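Local coordinates for protein N-glycosylase/DNA lyase (Methanocaldococcus jannaschii, PDB 3FHF) that belongs to the helix-hairpin-helix clan of DNA glycosylases and folds as a single chain of helices joined by loops, at residues I26-R29 / I30-K34; L48-C51 / I52-N56; I152-R155 / H156-R159; E181-N184 / I185-I189. All coordinates share one frame; numbering follows the deposited sequence.

Contact 1: I26-R29 / I30-K34; sequences IDKR and IQEFK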
loop_
_atom_site.group_PDB
_atom_site.type_symbol
_atom_site.label_atom_id
_atom_site.label_comp_id
_atom_site.label_asym_id
_atom_site.label_seq_id
_atom_site.Cartn_x
_atom_site.Cartn_y
_atom_site.Cartn_z
ATOM N N ILE A 26 -8.450 2.410 -13.595
ATOM C CA ILE A 26 -8.223 1.871 -12.265
ATOM C C ILE A 26 -8.366 0.345 -12.274
ATOM O O ILE A 26 -7.567 -0.365 -11.656
ATOM C CB ILE A 26 -9.201 2.503 -11.254
ATOM C CG1 ILE A 26 -8.778 3.959 -10.988
ATOM C CG2 ILE A 26 -9.231 1.685 -9.962
ATOM C CD1 ILE A 26 -9.729 4.723 -10.084
ATOM N N ASP A 27 -9.374 -0.160 -12.984
ATOM C CA ASP A 27 -9.580 -1.604 -13.064
ATOM C C ASP A 27 -8.361 -2.300 -13.652
ATOM O O ASP A 27 -8.007 -3.392 -13.216
ATOM C CB ASP A 27 -10.821 -1.947 -13.905
ATOM C CG ASP A 27 -12.127 -1.703 -13.156
ATOM O OD1 ASP A 27 -12.088 -1.447 -11.932
ATOM O OD2 ASP A 27 -13.202 -1.783 -13.790
ATOM N N LYS A 28 -7.724 -1.680 -14.644
ATOM C CA LYS A 28 -6.536 -2.257 -15.267
ATOM C C LYS A 28 -5.398 -2.367 -14.251
ATOM O O LYS A 28 -4.674 -3.358 -14.218
ATOM C CB LYS A 28 -6.070 -1.401 -16.443
ATOM C CG LYS A 28 -4.812 -1.921 -17.147
ATOM C CD LYS A 28 -5.034 -3.313 -17.724
ATOM C CE LYS A 28 -3.900 -3.733 -18.658
ATOM N NZ LYS A 28 -2.557 -3.795 -18.009
ATOM N N ARG A 29 -5.226 -1.329 -13.441
ATOM C CA ARG A 29 -4.181 -1.337 -12.423
ATOM C C ARG A 29 -4.471 -2.463 -11.426
ATOM O O ARG A 29 -3.563 -3.180 -10.991
ATOM C CB ARG A 29 -4.137 0.013 -11.689
ATOM C CG ARG A 29 -2.987 0.143 -10.689
ATOM C CD ARG A 29 -1.623 0.285 -11.373
ATOM N NE ARG A 29 -1.503 1.561 -12.079
ATOM C CZ ARG A 29 -1.799 1.735 -13.364
ATOM N NH1 ARG A 29 -2.224 0.713 -14.097
ATOM N NH2 ARG A 29 -1.698 2.938 -13.915
ATOM N N ILE A 30 -5.740 -2.610 -11.061
ATOM C CA ILE A 30 -6.148 -3.657 -10.125
ATOM C C ILE A 30 -5.811 -5.027 -10.730
ATOM O O ILE A 30 -5.294 -5.915 -10.049
ATOM C CB ILE A 30 -7.667 -3.579 -9.826
ATOM C CG1 ILE A 30 -7.969 -2.340 -8.959
ATOM C CG2 ILE A 30 -8.138 -4.843 -9.108
ATOM C CD1 ILE A 30 -7.309 -2.351 -7.592
ATOM N N GLN A 31 -6.103 -5.193 -12.015
ATOM C CA GLN A 31 -5.804 -6.452 -12.676
ATOM C C GLN A 31 -4.308 -6.730 -12.660
ATOM O O GLN A 31 -3.889 -7.875 -12.520
ATOM C CB GLN A 31 -6.336 -6.449 -14.116
ATOM C CG GLN A 31 -7.838 -6.630 -14.175
ATOM C CD GLN A 31 -8.326 -7.712 -13.217
ATOM O OE1 GLN A 31 -8.854 -7.418 -12.142
ATOM N NE2 GLN A 31 -8.141 -8.969 -13.599
ATOM N N GLU A 32 -3.501 -5.687 -12.796
ATOM C CA GLU A 32 -2.056 -5.867 -12.761
ATOM C C GLU A 32 -1.630 -6.404 -11.385
ATOM O O GLU A 32 -0.726 -7.234 -11.296
ATOM C CB GLU A 32 -1.351 -4.546 -13.093
ATOM C CG GLU A 32 -1.797 -3.990 -14.449
ATOM C CD GLU A 32 -1.126 -2.680 -14.839
ATOM O OE1 GLU A 32 -0.651 -1.953 -13.948
ATOM O OE2 GLU A 32 -1.093 -2.375 -16.054
ATOM N N PHE A 33 -2.280 -5.944 -10.315
ATOM C CA PHE A 33 -1.950 -6.441 -8.972
ATOM C C PHE A 33 -2.329 -7.919 -8.893
ATOM O O PHE A 33 -1.582 -8.737 -8.364
ATOM C CB PHE A 33 -2.727 -5.685 -7.881
ATOM C CG PHE A 33 -2.446 -4.205 -7.831
ATOM C CD1 PHE A 33 -1.211 -3.702 -8.202
ATOM C CD2 PHE A 33 -3.420 -3.318 -7.377
ATOM C CE1 PHE A 33 -0.939 -2.336 -8.126
ATOM C CE2 PHE A 33 -3.162 -1.943 -7.295
ATOM C CZ PHE A 33 -1.924 -1.453 -7.670
ATOM N N LYS A 34 -3.502 -8.251 -9.424
ATOM C CA LYS A 34 -3.995 -9.624 -9.419
ATOM C C LYS A 34 -3.085 -10.573 -10.187
ATOM O O LYS A 34 -3.031 -11.768 -9.881
ATOM C CB LYS A 34 -5.397 -9.694 -10.024
ATOM C CG LYS A 34 -6.488 -9.067 -9.182
ATOM C CD LYS A 34 -6.808 -9.917 -7.970
ATOM C CE LYS A 34 -7.939 -9.309 -7.163
ATOM N NZ LYS A 34 -8.365 -10.232 -6.080
HETATM O O HOH W 1 -9.945 -4.952 -12.015
#
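Glu32 holds two basic residues of the preceding turn, Lys28 and Arg29, in a salt-bridge network of i/i+4 and i/i+3 pairs on one face of helix 22-34. Its oxygens are divided between them. Lys28 NZ binds Glu32 OE2 on its anti lone pair at 2.8 Å, reaching it through a chain bent at chi2 and chi4. Arg29 NH1 reaches Glu32 OE1 at 3.1 Å, but the N-H...O angle of 123° marks this bond as weak. Arg29 NH2 has a firmer partner in Val212 O, near the C-terminus; NE donates weakly to Leu213 O. Asp27 turns its carboxylate back to Lys23.

The carbonyl of Asp27 is used twice, by Gln31 N at 2.9 Å and by a water 2.8 Å from Asp27 O. That water also lies 2.7 Å from Gln31 OE1, so it bridges backbone and amide.

On the buried side, Ile26 and Ile30 pack against helix 197-209, and Ile26 CG2 lies 4.3 Å from Ile30 CG1. With CG anti to the backbone N (chi1 -175°), Arg29 brings its CG to 3.6 Å from Phe33 CZ, while Arg29 O, which accepts from Phe33 N, sits over the centre of the Phe33 ring, 3.4 Å above its plane.

Contact 2: L48-C51 / I52-N56; sequences LCFC and ILTAN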
loop_
_atom_site.group_PDB
_atom_site.type_symbol
_atom_site.label_atom_id
_atom_site.label_comp_id
_atom_site.label_asym_id
_atom_site.label_seq_id
_atom_site.Cartn_x
_atom_site.Cartn_y
_atom_site.Cartn_z
ATOM N N LEU A 48 7.798 -6.182 -2.198
ATOM C CA LEU A 48 7.906 -5.984 -0.760
ATOM C C LEU A 48 8.920 -4.868 -0.516
ATOM O O LEU A 48 8.743 -4.032 0.369
ATOM C CB LEU A 48 8.378 -7.267 -0.077
ATOM C CG LEU A 48 8.551 -7.176 1.444
ATOM C CD1 LEU A 48 7.191 -6.992 2.118
ATOM C CD2 LEU A 48 9.214 -8.432 1.949
ATOM N N CYS A 49 9.980 -4.860 -1.320
ATOM C CA CYS A 49 11.018 -3.851 -1.199
ATOM C C CYS A 49 10.500 -2.494 -1.643
ATOM O O CYS A 49 10.888 -1.469 -1.088
ATOM C CB CYS A 49 12.243 -4.258 -2.014
ATOM S SG CYS A 49 13.091 -5.690 -1.313
ATOM N N PHE A 50 9.626 -2.493 -2.646
ATOM C CA PHE A 50 9.027 -1.255 -3.128
ATOM C C PHE A 50 8.290 -0.613 -1.952
ATOM O O PHE A 50 8.381 0.593 -1.726
ATOM C CB PHE A 50 8.010 -1.542 -4.243
ATOM C CG PHE A 50 7.086 -0.384 -4.532
ATOM C CD1 PHE A 50 7.535 0.727 -5.237
ATOM C CD2 PHE A 50 5.776 -0.393 -4.063
ATOM C CE1 PHE A 50 6.692 1.818 -5.470
ATOM C CE2 PHE A 50 4.923 0.689 -4.288
ATOM C CZ PHE A 50 5.383 1.797 -4.992
ATOM N N CYS A 51 7.561 -1.438 -1.207
ATOM C CA CYS A 51 6.794 -0.949 -0.069
ATOM C C CYS A 51 7.690 -0.523 1.090
ATOM O O CYS A 51 7.369 0.415 1.811
ATOM C CB CYS A 51 5.785 -2.010 0.376
ATOM S SG CYS A 51 4.481 -2.301 -0.858
ATOM N N ILE A 52 8.815 -1.205 1.268
ATOM C CA ILE A 52 9.742 -0.822 2.328
ATOM C C ILE A 52 10.307 0.566 2.015
ATOM O O ILE A 52 10.586 1.356 2.915
ATOM C CB ILE A 52 10.917 -1.813 2.441
ATOM C CG1 ILE A 52 10.447 -3.111 3.089
ATOM C CG2 ILE A 52 12.053 -1.190 3.256
ATOM C CD1 ILE A 52 11.545 -4.155 3.244
ATOM N N LEU A 53 10.461 0.861 0.727
ATOM C CA LEU A 53 11.011 2.142 0.288
ATOM C C LEU A 53 10.019 3.308 0.227
ATOM O O LEU A 53 10.431 4.471 0.252
ATOM C CB LEU A 53 11.651 1.983 -1.094
ATOM C CG LEU A 53 12.826 1.018 -1.239
ATOM C CD1 LEU A 53 13.195 0.907 -2.713
ATOM C CD2 LEU A 53 14.022 1.519 -0.419
ATOM N N THR A 54 8.726 2.998 0.148
ATOM C CA THR A 54 7.671 4.012 0.048
ATOM C C THR A 54 7.686 5.138 1.086
ATOM O O THR A 54 7.544 6.310 0.730
ATOM C CB THR A 54 6.265 3.349 0.078
ATOM O OG1 THR A 54 6.083 2.564 -1.107
ATOM C CG2 THR A 54 5.167 4.406 0.154
ATOM N N ALA A 55 7.839 4.785 2.359
ATOM C CA ALA A 55 7.850 5.780 3.431
ATOM C C ALA A 55 8.840 6.913 3.176
ATOM O O ALA A 55 10.020 6.672 2.916
ATOM C CB ALA A 55 8.166 5.106 4.762
ATOM N N ASN A 56 8.347 8.147 3.251
ATOM C CA ASN A 56 9.173 9.334 3.041
ATOM C C ASN A 56 9.711 9.374 1.620
ATOM O O ASN A 56 10.815 9.864 1.384
ATOM C CB ASN A 56 10.348 9.341 4.023
ATOM C CG ASN A 56 9.904 9.220 5.463
ATOM O OD1 ASN A 56 9.240 10.111 5.999
ATOM N ND2 ASN A 56 10.265 8.113 6.102
#
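Thr54 and Phe50, one helical turn apart, meet twice: hydroxyl to carbonyl, and hydroxyl to ring. Thr54 OG1 donates to Phe50 O at 3.1 Å, coming from above the carbonyl plane, 35° out of it, and thus not on a lone pair. Such a bond from a threonine hydroxyl to the carbonyl four residues earlier is common within helices, here in an all-helical DNA glycosylase. Thr54 OG1 also lies 3.9 Å above the plane of the Phe50 ring, displaced toward its rim, with CE2 the nearest ring atom. Two torsions bring this about: OG1 of Thr54 lies beside its own backbone N (chi1 -67°), facing back along the helix, and Phe50 CG is anti to its N (chi1 164°), which swings the ring under the hydroxyl.

Phe50 O also accepts weak bonds from Leu53 N and Thr54 N, so three donors share it. Thr54 N makes a further weak bond to Cys51 O, whereas the preceding turn keeps regular i/i+4 bonds, Ile52 N to Leu48 O and Leu53 N to Cys49 O, both 3.0 Å. Ile52 CG1 lies 3.3 Å from Leu48 O, and Leu53 CG 3.2 Å from Cys49 O.

Farther out, Lys214 makes a cation-pi contact with the Phe50 ring. Leu53 O accepts from His90 NE2 and Ala55 O from Arg96 NH1. Helix 41-54 is set among three others: Cys49, Ile52 and Leu53 pack on helix 93-103, Phe50 and Leu53 on helix 59-69, and Leu48, Phe50 and Thr54 on helix 135-144.

Contact 3: I152-R155 / H156-R159; sequences IIDR and HILR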
loop_
_atom_site.group_PDB
_atom_site.type_symbol
_atom_site.label_atom_id
_atom_site.label_comp_id
_atom_site.label_asym_id
_atom_site.label_seq_id
_atom_site.Cartn_x
_atom_site.Cartn_y
_atom_site.Cartn_z
ATOM N N ILE A 152 -4.934 0.803 3.094
ATOM C CA ILE A 152 -3.597 1.369 3.200
ATOM C C ILE A 152 -3.859 2.717 3.848
ATOM O O ILE A 152 -4.223 3.679 3.176
ATOM C CB ILE A 152 -2.967 1.591 1.812
ATOM C CG1 ILE A 152 -2.938 0.266 1.041
ATOM C CG2 ILE A 152 -1.564 2.147 1.961
ATOM C CD1 ILE A 152 -2.619 0.423 -0.443
ATOM N N ILE A 153 -3.672 2.781 5.157
ATOM C CA ILE A 153 -3.954 3.994 5.901
ATOM C C ILE A 153 -2.733 4.891 6.043
ATOM O O ILE A 153 -1.932 4.735 6.956
ATOM C CB ILE A 153 -4.539 3.622 7.285
ATOM C CG1 ILE A 153 -5.726 2.670 7.084
ATOM C CG2 ILE A 153 -4.997 4.867 8.030
ATOM C CD1 ILE A 153 -6.395 2.210 8.387
ATOM N N ASP A 154 -2.608 5.825 5.105
ATOM C CA ASP A 154 -1.505 6.781 5.060
ATOM C C ASP A 154 -1.871 8.073 5.786
ATOM O O ASP A 154 -3.013 8.263 6.192
ATOM C CB ASP A 154 -1.177 7.125 3.607
ATOM C CG ASP A 154 -2.394 7.608 2.844
ATOM O OD1 ASP A 154 -3.076 6.769 2.224
ATOM O OD2 ASP A 154 -2.685 8.823 2.881
ATOM N N ARG A 155 -0.898 8.973 5.905
ATOM C CA ARG A 155 -1.103 10.247 6.583
ATOM C C ARG A 155 -2.083 11.179 5.870
ATOM O O ARG A 155 -2.641 12.083 6.489
ATOM C CB ARG A 155 0.243 10.963 6.770
ATOM C CG ARG A 155 0.930 11.419 5.481
ATOM C CD ARG A 155 2.278 12.084 5.795
ATOM N NE ARG A 155 2.911 12.689 4.623
ATOM C CZ ARG A 155 3.340 12.014 3.559
ATOM N NH1 ARG A 155 3.211 10.695 3.504
ATOM N NH2 ARG A 155 3.904 12.660 2.546
ATOM N N HIS A 156 -2.300 10.971 4.575
ATOM C CA HIS A 156 -3.216 11.838 3.845
ATOM C C HIS A 156 -4.667 11.441 4.090
ATOM O O HIS A 156 -5.523 12.303 4.306
ATOM C CB HIS A 156 -2.885 11.820 2.350
ATOM C CG HIS A 156 -1.465 12.191 2.059
ATOM N ND1 HIS A 156 -0.951 13.437 2.348
ATOM C CD2 HIS A 156 -0.425 11.451 1.606
ATOM C CE1 HIS A 156 0.345 13.447 2.092
ATOM N NE2 HIS A 156 0.690 12.255 1.642
ATOM N N ILE A 157 -4.953 10.143 4.070
ATOM C CA ILE A 157 -6.321 9.721 4.318
ATOM C C ILE A 157 -6.665 10.021 5.778
ATOM O O ILE A 157 -7.799 10.364 6.084
ATOM C CB ILE A 157 -6.528 8.211 4.028
ATOM C CG1 ILE A 157 -8.008 7.851 4.178
ATOM C CG2 ILE A 157 -5.710 7.373 4.983
ATOM C CD1 ILE A 157 -8.929 8.631 3.265
ATOM N N LEU A 158 -5.685 9.907 6.675
ATOM C CA LEU A 158 -5.939 10.190 8.088
ATOM C C LEU A 158 -6.346 11.647 8.261
ATOM O O LEU A 158 -7.247 11.959 9.037
ATOM C CB LEU A 158 -4.709 9.871 8.950
ATOM C CG LEU A 158 -4.410 8.380 9.131
ATOM C CD1 LEU A 158 -3.135 8.195 9.944
ATOM C CD2 LEU A 158 -5.593 7.705 9.813
ATOM N N ARG A 159 -5.695 12.544 7.533
ATOM C CA ARG A 159 -6.051 13.950 7.630
ATOM C C ARG A 159 -7.448 14.192 7.069
ATOM O O ARG A 159 -8.223 14.963 7.635
ATOM C CB ARG A 159 -5.050 14.828 6.881
ATOM C CG ARG A 159 -5.479 16.290 6.807
ATOM C CD ARG A 159 -4.351 17.188 6.337
ATOM N NE ARG A 159 -3.286 17.292 7.335
ATOM C CZ ARG A 159 -3.382 17.973 8.475
ATOM N NH1 ARG A 159 -4.499 18.625 8.782
ATOM N NH2 ARG A 159 -2.351 18.008 9.312
#
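Asp154 OD2 is gripped by two backbone N-H groups, those of His156 at 2.8 Å and Ile157 at 2.9 Å. The second is the straighter bond, 152° against a weak 127°, although it meets the oxygen from above the carboxylate plane. Asp154 is the N-cap of helix 155-163. Its CG lies between backbone N and carbonyl carbon (chi1 54°), which folds the carboxylate over the first turn, while Asp154 O accepts from Leu158 N at 3.2 Å.

Ile153, just before the cap, and Leu158, four residues after it, form a hydrophobic staple. Ile153 CG2 sits 3.4 Å from Leu158 CD2, tighter than a usual carbon contact; Ile157 CG2 adds a second touch, 4.0 Å from the same Ile153 CG2.

Facing the other way, Arg155 and His156 run side by side. Arg155 CG makes a CH-pi contact over the imidazole centre, 3.9 Å from the centroid, and His156 NE2 in turn sits 3.2 Å above the centre of the guanidinium plane.

Tyr179 OH bonds Ile153 N, and Ile152 packs on helix 135-144. An N-cap aspartate following what is probably the helix-hairpin-helix element is consistent with the helix-hairpin-helix glycosylase family.

Contact 4: E181-N184 / I185-I189; sequences EIEN and ILRDI
Ile182 and Leu186 form the dense side of this stretch of helix 176-192. Between themselves they touch only lightly, Ile182 CG2 to Leu186 CD1 at 4.5 Å; each chain instead meets neighbours, Ile182 packing on Ile153, Leu158 and Leu161, Leu186 on Ala151 and Leu197. In the backbone, Leu186 N bonds Ile182 O at 3.3 Å, nearly straight at 169°.

Next to this apolar strip comes a polar pair, buried Glu183 and partly exposed Arg187, an i/i+4 salt bridge within the helix. Arg187 NH2 meets Glu183 OE2 in a weak, 3.3 Å salt-bridge bond, with the carboxylate and guanidinium planes 69° apart, so the two do not pair flat. Water 2 completes the link, 2.9 Å from Glu183 OE2 and 3.1 Å from Arg187 NH1, in the plane of the guanidinium. Stronger partners lie in the loop preceding helix 155-163 of the helix-hairpin-helix glycosylase fold: Glu183 OE1 takes Ala151 N, and Arg187 NE pairs with Asp149. The helix is thus joined to that loop by charge as well as by packing. Glu183 OE1 also forms a salt bridge with Arg123 of helix 119-129.

The exposed side is looser. Arg187, bent at chi3 (-71°), brings NH1 within 3.0 Å of Asn184 OD1, at the guanidinium edge, in a weak bond. Asn184 OD1 also meets water 3, which reaches on to Asp188 OD1 only weakly, at 3.3 Å.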
loop_
_atom_site.group_PDB
_atom_site.type_symbol
_atom_site.label_atom_id
_atom_site.label_comp_id
_atom_site.label_asym_id
_atom_site.label_seq_id
_atom_site.Cartn_x
_atom_site.Cartn_y
_atom_site.Cartn_z
ATOM N N GLU A 181 -9.556 -0.600 13.314
ATOM C CA GLU A 181 -10.738 0.208 13.575
ATOM C C GLU A 181 -10.978 1.184 12.427
ATOM O O GLU A 181 -12.092 1.297 11.918
ATOM C CB GLU A 181 -10.566 0.976 14.888
ATOM C CG GLU A 181 -11.730 1.881 15.237
ATOM C CD GLU A 181 -11.510 2.626 16.543
ATOM O OE1 GLU A 181 -11.302 1.957 17.579
ATOM O OE2 GLU A 181 -11.544 3.876 16.536
ATOM N N ILE A 182 -9.928 1.890 12.017
ATOM C CA ILE A 182 -10.056 2.850 10.925
ATOM C C ILE A 182 -10.270 2.140 9.587
ATOM O O ILE A 182 -10.947 2.655 8.704
ATOM C CB ILE A 182 -8.820 3.767 10.858
ATOM C CG1 ILE A 182 -8.803 4.673 12.096
ATOM C CG2 ILE A 182 -8.841 4.594 9.582
ATOM C CD1 ILE A 182 -7.643 5.617 12.153
ATOM N N GLU A 183 -9.688 0.955 9.444
ATOM C CA GLU A 183 -9.850 0.171 8.221
ATOM C C GLU A 183 -11.330 -0.186 8.016
ATOM O O GLU A 183 -11.837 -0.172 6.893
ATOM C CB GLU A 183 -8.986 -1.094 8.311
ATOM C CG GLU A 183 -9.242 -2.134 7.234
ATOM C CD GLU A 183 -8.173 -3.215 7.209
ATOM O OE1 GLU A 183 -7.216 -3.097 6.408
ATOM O OE2 GLU A 183 -8.282 -4.179 8.000
ATOM N N ASN A 184 -12.030 -0.485 9.108
ATOM C CA ASN A 184 -13.445 -0.831 9.029
ATOM C C ASN A 184 -14.346 0.312 8.572
ATOM O O ASN A 184 -15.370 0.080 7.929
ATOM C CB ASN A 184 -13.931 -1.384 10.372
ATOM C CG ASN A 184 -13.914 -2.897 10.408
ATOM O OD1 ASN A 184 -14.637 -3.544 9.650
ATOM N ND2 ASN A 184 -13.084 -3.470 11.276
ATOM N N ILE A 185 -13.981 1.545 8.906
ATOM C CA ILE A 185 -14.771 2.690 8.464
ATOM C C ILE A 185 -14.599 2.784 6.936
ATOM O O ILE A 185 -15.563 2.933 6.188
ATOM C CB ILE A 185 -14.267 4.003 9.120
ATOM C CG1 ILE A 185 -14.494 3.947 10.634
ATOM C CG2 ILE A 185 -15.010 5.206 8.531
ATOM C CD1 ILE A 185 -13.822 5.072 11.390
ATOM N N LEU A 186 -13.358 2.674 6.482
ATOM C CA LEU A 186 -13.072 2.738 5.055
ATOM C C LEU A 186 -13.768 1.598 4.339
ATOM O O LEU A 186 -14.258 1.765 3.225
ATOM C CB LEU A 186 -11.563 2.671 4.809
ATOM C CG LEU A 186 -10.770 3.888 5.306
ATOM C CD1 LEU A 186 -9.281 3.624 5.214
ATOM C CD2 LEU A 186 -11.146 5.105 4.477
ATOM N N ARG A 187 -13.817 0.439 4.988
ATOM C CA ARG A 187 -14.470 -0.729 4.412
ATOM C C ARG A 187 -15.965 -0.451 4.229
ATOM O O ARG A 187 -16.550 -0.853 3.222
ATOM C CB ARG A 187 -14.244 -1.956 5.311
ATOM C CG ARG A 187 -14.858 -3.259 4.777
ATOM C CD ARG A 187 -14.478 -4.460 5.646
ATOM N NE ARG A 187 -13.067 -4.830 5.517
ATOM C CZ ARG A 187 -12.160 -4.704 6.480
ATOM N NH1 ARG A 187 -12.499 -4.211 7.665
ATOM N NH2 ARG A 187 -10.904 -5.076 6.260
ATOM N N ASP A 188 -16.581 0.242 5.190
ATOM C CA ASP A 188 -18.010 0.581 5.087
ATOM C C ASP A 188 -18.228 1.564 3.935
ATOM O O ASP A 188 -19.186 1.442 3.168
ATOM C CB ASP A 188 -18.536 1.212 6.384
ATOM C CG ASP A 188 -18.526 0.249 7.561
ATOM O OD1 ASP A 188 -18.872 -0.935 7.366
ATOM O OD2 ASP A 188 -18.185 0.681 8.687
ATOM N N ILE A 189 -17.352 2.558 3.827
ATOM C CA ILE A 189 -17.465 3.521 2.738
ATOM C C ILE A 189 -17.381 2.744 1.425
ATOM O O ILE A 189 -18.173 2.961 0.512
ATOM C CB ILE A 189 -16.334 4.578 2.802
ATOM C CG1 ILE A 189 -16.606 5.540 3.963
ATOM C CG2 ILE A 189 -16.245 5.345 1.480
ATOM C CD1 ILE A 189 -15.469 6.496 4.262
HETATM O O HOH W 2 -10.425 -3.917 9.939
HETATM O O HOH W 3 -16.458 -3.160 8.030
#

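Each contact joins residues about one turn apart in the chain, but their settings differ. Contact 2 is the buried one, its centre about 9 Å from that of the chain; its chemistry is apolar packing plus a backbone carbonyl that accepts a hydroxyl. Contacts 1, 3 and 4 are partly buried; 1 and 4 each have an apolar strip on one side and charged pairs and water on the other, on different helices with centres about 22 Å apart, whereas 3 opens a helix with a side-chain cap. Contacts 3 and 4 touch, Ile153 CD1 lying 3.6 Å from Ile182 CG2, whereas contacts 2 and 4 stand on opposite sides of the chain's centre. Helix 197-209 meets contacts 1, 3 and 4.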